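Local coordinates for soluble inorganic pyrophosphatase (PDB 5WRT), which probably hydrolyses inorganic pyrophosphate to orthophosphate with the help of magnesium ions, as in other members of the soluble pyrophosphatase family, at residues 63-67 / 68-72; 185-188 / 189-193; 193-196 / 197-201. All coordinates share one frame; numbering follows the deposited sequence.

Contact 1 (63-67 / 68-72)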
# COMPACT_ATOMS: atom_id res chain seq x y z
N MET A 63 6.89 18.16 -10.39
CA MET A 63 7.19 19.42 -11.06
C MET A 63 7.80 20.40 -10.06
O MET A 63 7.26 20.60 -8.97
CB MET A 63 5.93 20.01 -11.68
CG MET A 63 5.37 19.21 -12.85
SD MET A 63 3.99 20.02 -13.67
CE MET A 63 2.68 19.80 -12.47
N GLN A 64 8.92 21.02 -10.45
CA GLN A 64 9.60 21.99 -9.59
C GLN A 64 9.08 23.38 -9.96
O GLN A 64 9.56 24.03 -10.89
CB GLN A 64 11.11 21.89 -9.77
CG GLN A 64 11.68 20.51 -9.45
CD GLN A 64 11.37 20.06 -8.03
OE1 GLN A 64 11.61 20.79 -7.07
NE2 GLN A 64 10.82 18.86 -7.90
N LEU A 65 8.08 23.83 -9.20
CA LEU A 65 7.35 25.05 -9.57
C LEU A 65 8.20 26.31 -9.44
O LEU A 65 7.86 27.32 -10.07
CB LEU A 65 6.10 25.17 -8.70
CG LEU A 65 5.15 23.97 -8.73
CD1 LEU A 65 3.86 24.27 -7.99
CD2 LEU A 65 4.86 23.52 -10.16
N ARG A 66 9.28 26.28 -8.67
CA ARG A 66 10.14 27.46 -8.54
C ARG A 66 11.05 27.65 -9.75
O ARG A 66 11.45 28.77 -10.04
CB ARG A 66 10.98 27.38 -7.27
CG ARG A 66 10.22 27.72 -6.00
CD ARG A 66 11.08 27.47 -4.77
NE ARG A 66 12.40 28.07 -4.89
CZ ARG A 66 12.87 29.04 -4.11
NH1 ARG A 66 12.11 29.52 -3.13
NH2 ARG A 66 14.09 29.52 -4.29
N LEU A 67 11.37 26.57 -10.46
CA LEU A 67 12.37 26.63 -11.50
C LEU A 67 11.75 27.08 -12.82
O LEU A 67 10.54 26.92 -13.03
CB LEU A 67 13.02 25.25 -11.68
CG LEU A 67 13.64 24.65 -10.43
CD1 LEU A 67 14.45 23.41 -10.77
CD2 LEU A 67 14.51 25.67 -9.71
N PRO A 68 12.55 27.66 -13.72
CA PRO A 68 12.01 28.06 -15.03
C PRO A 68 11.54 26.84 -15.81
O PRO A 68 12.24 25.82 -15.89
CB PRO A 68 13.20 28.75 -15.70
CG PRO A 68 14.40 28.24 -14.99
CD PRO A 68 13.97 28.03 -13.57
N PHE A 69 10.34 26.95 -16.37
CA PHE A 69 9.65 25.91 -17.13
C PHE A 69 9.20 24.74 -16.26
O PHE A 69 8.76 23.72 -16.80
CB PHE A 69 10.51 25.38 -18.29
CG PHE A 69 10.77 26.41 -19.36
CD1 PHE A 69 9.73 26.98 -20.07
CD2 PHE A 69 12.07 26.82 -19.63
CE1 PHE A 69 9.97 27.93 -21.04
CE2 PHE A 69 12.31 27.77 -20.61
CZ PHE A 69 11.26 28.33 -21.31
N THR A 70 9.30 24.87 -14.94
CA THR A 70 8.76 23.90 -13.99
C THR A 70 9.08 22.44 -14.36
O THR A 70 8.19 21.65 -14.57
CB THR A 70 7.25 24.09 -13.84
OG1 THR A 70 6.60 23.74 -15.06
CG2 THR A 70 6.93 25.53 -13.49
N PRO A 71 10.37 22.09 -14.42
CA PRO A 71 10.73 20.73 -14.81
C PRO A 71 10.37 19.72 -13.72
O PRO A 71 10.14 20.06 -12.56
CB PRO A 71 12.24 20.80 -15.01
CG PRO A 71 12.67 21.88 -14.07
CD PRO A 71 11.55 22.89 -14.07
N ILE A 72 10.34 18.45 -14.13
CA ILE A 72 10.06 17.36 -13.20
C ILE A 72 11.40 16.82 -12.72
O ILE A 72 12.25 16.41 -13.53
CB ILE A 72 9.22 16.26 -13.87
CG1 ILE A 72 7.86 16.81 -14.27
CG2 ILE A 72 9.06 15.06 -12.94
CD1 ILE A 72 7.01 15.82 -15.03
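Gln64 and Pro71 share the backbone bond that closes this hairpin loop: Gln64 N gives its hydrogen to Pro71 O at 2.6 Å, nearly straight at 162°. Two beta turns follow each other, type I from Gln64 to Leu67 and type II from Leu67 to Thr70. The second is closed by Thr70 N, 3.1 Å from Leu67 O. Two CA-H...O contacts accompany these bonds, from Thr70 CA to Gln64 O at 3.2 Å and from Met63 CA to Pro71 O.

Met63 and Ile72 form an antiparallel non-hydrogen-bonded pair with both side chains on the same face, and Met63 CG meets Ile72 CG1 at 3.7 Å. Leu67 CB packs on Pro71 CD at 3.7 Å, the two side chains crossing at about a right angle. With Leu67 CG anti to the carbonyl carbon (chi1 -56°), Leu67 CD1 lies 4.0 Å from Pro71 CG.

Elsewhere in the chain, Thr70 OG1 bonds with Ser28 OG, Gln64 NE2 with Glu62 O and Met63 N with Glu52 OE2. The loop joins strand 57-63 to strand 72-74; Leu67 and Pro71 rest on Arg16 of strand 16-20, while Met63 and Ile72 pack on Val50 of strand 47-53.

Contact 2 (185-188 / 189-193)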
# COMPACT_ATOMS: atom_id res chain seq x y z
N PRO A 185 -10.40 0.72 -3.74
CA PRO A 185 -9.87 0.54 -2.37
C PRO A 185 -8.36 0.46 -2.33
O PRO A 185 -7.76 0.90 -1.33
CB PRO A 185 -10.52 -0.78 -1.91
CG PRO A 185 -10.82 -1.51 -3.17
CD PRO A 185 -11.17 -0.46 -4.18
N GLY A 186 -7.71 -0.07 -3.37
CA GLY A 186 -6.26 -0.09 -3.39
C GLY A 186 -5.67 1.31 -3.37
O GLY A 186 -4.67 1.56 -2.68
N ILE A 187 -6.28 2.24 -4.11
CA ILE A 187 -5.79 3.62 -4.11
C ILE A 187 -6.08 4.29 -2.77
O ILE A 187 -5.23 5.00 -2.22
CB ILE A 187 -6.42 4.40 -5.28
CG1 ILE A 187 -5.84 3.91 -6.61
CG2 ILE A 187 -6.19 5.90 -5.12
CD1 ILE A 187 -6.66 4.32 -7.81
N ARG A 188 -7.28 4.08 -2.22
CA ARG A 188 -7.62 4.67 -0.93
C ARG A 188 -6.68 4.18 0.17
O ARG A 188 -6.17 4.97 0.97
CB ARG A 188 -9.07 4.37 -0.56
CG ARG A 188 -9.47 4.94 0.80
CD ARG A 188 -10.95 4.77 1.09
NE ARG A 188 -11.49 3.56 0.47
CZ ARG A 188 -12.57 3.54 -0.31
NH1 ARG A 188 -13.25 4.65 -0.55
NH2 ARG A 188 -12.97 2.39 -0.84
N GLU A 189 -6.45 2.86 0.23
CA GLU A 189 -5.61 2.32 1.28
C GLU A 189 -4.15 2.70 1.08
O GLU A 189 -3.41 2.85 2.06
CB GLU A 189 -5.76 0.80 1.34
CG GLU A 189 -7.15 0.33 1.75
CD GLU A 189 -7.70 1.05 2.96
OE1 GLU A 189 -6.94 1.31 3.92
OE2 GLU A 189 -8.91 1.38 2.95
N TRP A 190 -3.72 2.87 -0.17
CA TRP A 190 -2.35 3.30 -0.43
C TRP A 190 -2.08 4.67 0.17
O TRP A 190 -1.12 4.86 0.92
CB TRP A 190 -2.07 3.31 -1.93
CG TRP A 190 -0.60 3.29 -2.26
CD1 TRP A 190 0.14 2.20 -2.61
CD2 TRP A 190 0.30 4.40 -2.26
NE1 TRP A 190 1.45 2.57 -2.83
CE2 TRP A 190 1.57 3.91 -2.62
CE3 TRP A 190 0.15 5.77 -2.00
CZ2 TRP A 190 2.69 4.74 -2.72
CZ3 TRP A 190 1.26 6.59 -2.10
CH2 TRP A 190 2.51 6.07 -2.46
N PHE A 191 -2.95 5.64 -0.13
CA PHE A 191 -2.75 6.99 0.37
C PHE A 191 -3.14 7.15 1.83
O PHE A 191 -2.73 8.13 2.46
CB PHE A 191 -3.52 7.99 -0.51
CG PHE A 191 -2.85 8.25 -1.83
CD1 PHE A 191 -1.75 9.09 -1.90
CD2 PHE A 191 -3.31 7.65 -2.99
CE1 PHE A 191 -1.12 9.33 -3.11
CE2 PHE A 191 -2.68 7.88 -4.20
CZ PHE A 191 -1.59 8.73 -4.26
N ARG A 192 -3.90 6.21 2.39
CA ARG A 192 -4.19 6.26 3.82
C ARG A 192 -2.96 5.89 4.64
O ARG A 192 -2.72 6.48 5.70
CB ARG A 192 -5.36 5.34 4.16
CG ARG A 192 -5.89 5.53 5.58
CD ARG A 192 -6.40 4.23 6.18
NE ARG A 192 -7.51 3.66 5.42
CZ ARG A 192 -8.79 4.01 5.58
NH1 ARG A 192 -9.12 4.92 6.48
NH2 ARG A 192 -9.72 3.43 4.84
N TRP A 193 -2.17 4.93 4.17
CA TRP A 193 -1.13 4.31 4.97
C TRP A 193 0.29 4.71 4.60
O TRP A 193 1.21 4.43 5.38
CB TRP A 193 -1.25 2.78 4.88
CG TRP A 193 -2.46 2.22 5.57
CD1 TRP A 193 -3.64 1.84 4.99
CD2 TRP A 193 -2.61 1.96 6.98
NE1 TRP A 193 -4.51 1.37 5.95
CE2 TRP A 193 -3.90 1.44 7.17
CE3 TRP A 193 -1.78 2.13 8.09
CZ2 TRP A 193 -4.38 1.08 8.43
CZ3 TRP A 193 -2.25 1.78 9.34
CH2 TRP A 193 -3.54 1.26 9.50
O HOH W 1 -10.85 0.94 1.19
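Arg188 and Glu189 lie side by side and point the same way, yet Arg188 NE stays 4.2 Å from Glu189 OE2, too far for a salt bridge. A water joins them: it accepts from Arg188 NE at 2.8 Å, in the guanidinium plane, and donates to Glu189 OE2 at 2.7 Å. Glu189 forms its salt bridge with Arg192, which grips the carboxylate side-on. Arg192 NE reaches Glu189 OE1 at 2.8 Å and Arg192 NH2 reaches Glu189 OE2 at 2.9 Å, the latter nearly straight at 176°; both oxygens are met on the syn side. With two nitrogens engaged, the carboxylate is held against rotation, and Trp193 NE1 adds a weak bond to Glu189 OE1. The Glu189 side chain folds about CB-CG (chi2 -47°), which turns the carboxylate towards Arg192.

These residues lie on successive turns of helix 183-193, whose i to i+4 backbone bonds run from Glu189 N to Pro185 O through to Arg192 N to Arg188 O. On another side of the helix, Ile187 CG2 touches Phe191 CD2 at 4.0 Å, and Trp190 CE3 lies 3.7 Å above the centre of the Phe191 ring.

Further out, Arg192 NH1 makes a salt bridge with Glu209 on strand 204-212, and Trp190 NE1 bonds to Thr88 O. Glu189 and Arg192 also pack on Gly182 of the second subunit.

Contact 3 (193-196 / 197-201)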
# COMPACT_ATOMS: atom_id res chain seq x y z
N TRP A 193 -2.17 4.93 4.17
CA TRP A 193 -1.13 4.31 4.97
C TRP A 193 0.29 4.71 4.60
O TRP A 193 1.21 4.43 5.38
CB TRP A 193 -1.25 2.78 4.88
CG TRP A 193 -2.46 2.22 5.57
CD1 TRP A 193 -3.64 1.84 4.99
CD2 TRP A 193 -2.61 1.96 6.98
NE1 TRP A 193 -4.51 1.37 5.95
CE2 TRP A 193 -3.90 1.44 7.17
CE3 TRP A 193 -1.78 2.13 8.09
CZ2 TRP A 193 -4.38 1.08 8.43
CZ3 TRP A 193 -2.25 1.78 9.34
CH2 TRP A 193 -3.54 1.26 9.50
N TYR A 194 0.51 5.35 3.45
CA TYR A 194 1.86 5.45 2.92
C TYR A 194 2.78 6.36 3.72
O TYR A 194 4.00 6.31 3.53
CB TYR A 194 1.83 5.90 1.45
CG TYR A 194 1.59 7.38 1.24
CD1 TYR A 194 0.41 7.98 1.65
CD2 TYR A 194 2.55 8.17 0.62
CE1 TYR A 194 0.18 9.33 1.45
CE2 TYR A 194 2.33 9.52 0.42
CZ TYR A 194 1.15 10.09 0.83
OH TYR A 194 0.92 11.44 0.63
N LYS A 195 2.25 7.20 4.61
CA LYS A 195 3.09 8.06 5.43
C LYS A 195 3.21 7.57 6.87
O LYS A 195 3.73 8.30 7.72
CB LYS A 195 2.55 9.49 5.41
CG LYS A 195 2.69 10.20 4.07
CD LYS A 195 2.04 11.57 4.12
CE LYS A 195 2.65 12.52 3.08
NZ LYS A 195 2.71 13.95 3.53
N LEU A 196 2.73 6.36 7.16
CA LEU A 196 2.95 5.78 8.49
C LEU A 196 4.43 5.53 8.77
O LEU A 196 4.88 5.87 9.88
CB LEU A 196 2.13 4.50 8.66
CG LEU A 196 2.11 3.99 10.10
CD1 LEU A 196 1.19 4.85 10.96
CD2 LEU A 196 1.68 2.52 10.16
N PRO A 197 5.22 4.95 7.86
CA PRO A 197 6.64 4.75 8.20
C PRO A 197 7.43 6.05 8.27
O PRO A 197 8.36 6.15 9.08
CB PRO A 197 7.16 3.85 7.06
CG PRO A 197 5.93 3.33 6.38
CD PRO A 197 4.90 4.38 6.54
N THR A 198 7.08 7.05 7.45
CA THR A 198 7.85 8.29 7.43
C THR A 198 7.40 9.27 8.51
O THR A 198 8.23 9.96 9.11
CB THR A 198 7.75 8.94 6.04
OG1 THR A 198 6.38 8.94 5.61
CG2 THR A 198 8.59 8.16 5.04
N ASP A 199 6.09 9.34 8.78
CA ASP A 199 5.56 10.37 9.66
C ASP A 199 4.74 9.81 10.82
O ASP A 199 4.25 10.59 11.65
CB ASP A 199 4.70 11.36 8.87
CG ASP A 199 5.50 12.10 7.81
OD1 ASP A 199 5.86 13.27 8.05
OD2 ASP A 199 5.76 11.51 6.74
N ASN A 200 4.56 8.49 10.90
CA ASN A 200 3.77 7.85 11.96
C ASN A 200 2.36 8.41 12.03
O ASN A 200 1.78 8.57 13.11
CB ASN A 200 4.48 7.96 13.31
CG ASN A 200 3.93 6.99 14.34
OD1 ASN A 200 3.60 7.38 15.46
ND2 ASN A 200 3.84 5.72 13.96
N VAL A 201 1.78 8.71 10.87
CA VAL A 201 0.43 9.25 10.77
C VAL A 201 -0.37 8.37 9.82
O VAL A 201 0.14 7.91 8.80
CB VAL A 201 0.41 10.71 10.29
CG1 VAL A 201 0.93 11.64 11.38
CG2 VAL A 201 1.22 10.86 9.01
O HOH W 2 -0.23 7.65 6.24
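A short helix, 196-199, follows helix 183-193 after a type I beta turn from Trp193 to Leu196, and this contact spans both its ends. Lys195 holds the N-cap position, and Asn200, with positive phi, is the first residue to leave helical geometry at the other end. Two backbone bonds tie the ends together. Asp199 N gives to Lys195 O at 2.8 Å, and Asn200 N gives to Leu196 O at 2.8 Å, the second bent to 131°. Asn200 CA also brings its hydrogen towards Leu196 O.

Among the side chains, that of Thr198 brings OG1 within 3.4 Å of Lys195 CA. The hydroxyl of Thr198, set between backbone N and carbonyl carbon (chi1 47°), donates to Asp199 OD2 at 2.9 Å, meeting that carboxylate on its anti side. Lys195 runs back over the preceding residue: its CG sits 3.5 Å above the centre of the Tyr194 ring, and its NZ forms a salt bridge with Asp149. Tyr194 in turn is stacked on Trp190. Leu196 and Pro197 pack on Asn56 of the second subunit, and Trp193 NE1 bonds to Gly182 O of the second subunit, placing this turn at the subunit interface.

A water links the chain after the helix back to the turn: it accepts from Lys195 N at 3.0 Å and donates to Val201 O at 2.6 Å.

Contacts 2 and 3 are consecutive in the chain and share Trp193, their centres about 12 Å apart; both touch the second subunit, so this end of the fold meets the dimer interface. Contact 1 stands apart, its centre about 28 Å from that of contact 2 and on the opposite side of the chain's centre. Each brings one side chain near the magnesium site of Asp117, Asp122 and Asp154: that of Met63 in contact 1 lies about 7 Å from a bound magnesium ion, whereas those of Phe191 in contact 2 and Tyr194 in contact 3 are each about 8 Å from one. Glu52, the partner of Met63 N, is also known to bind magnesium in this protein, though no ion sits on it in this chain.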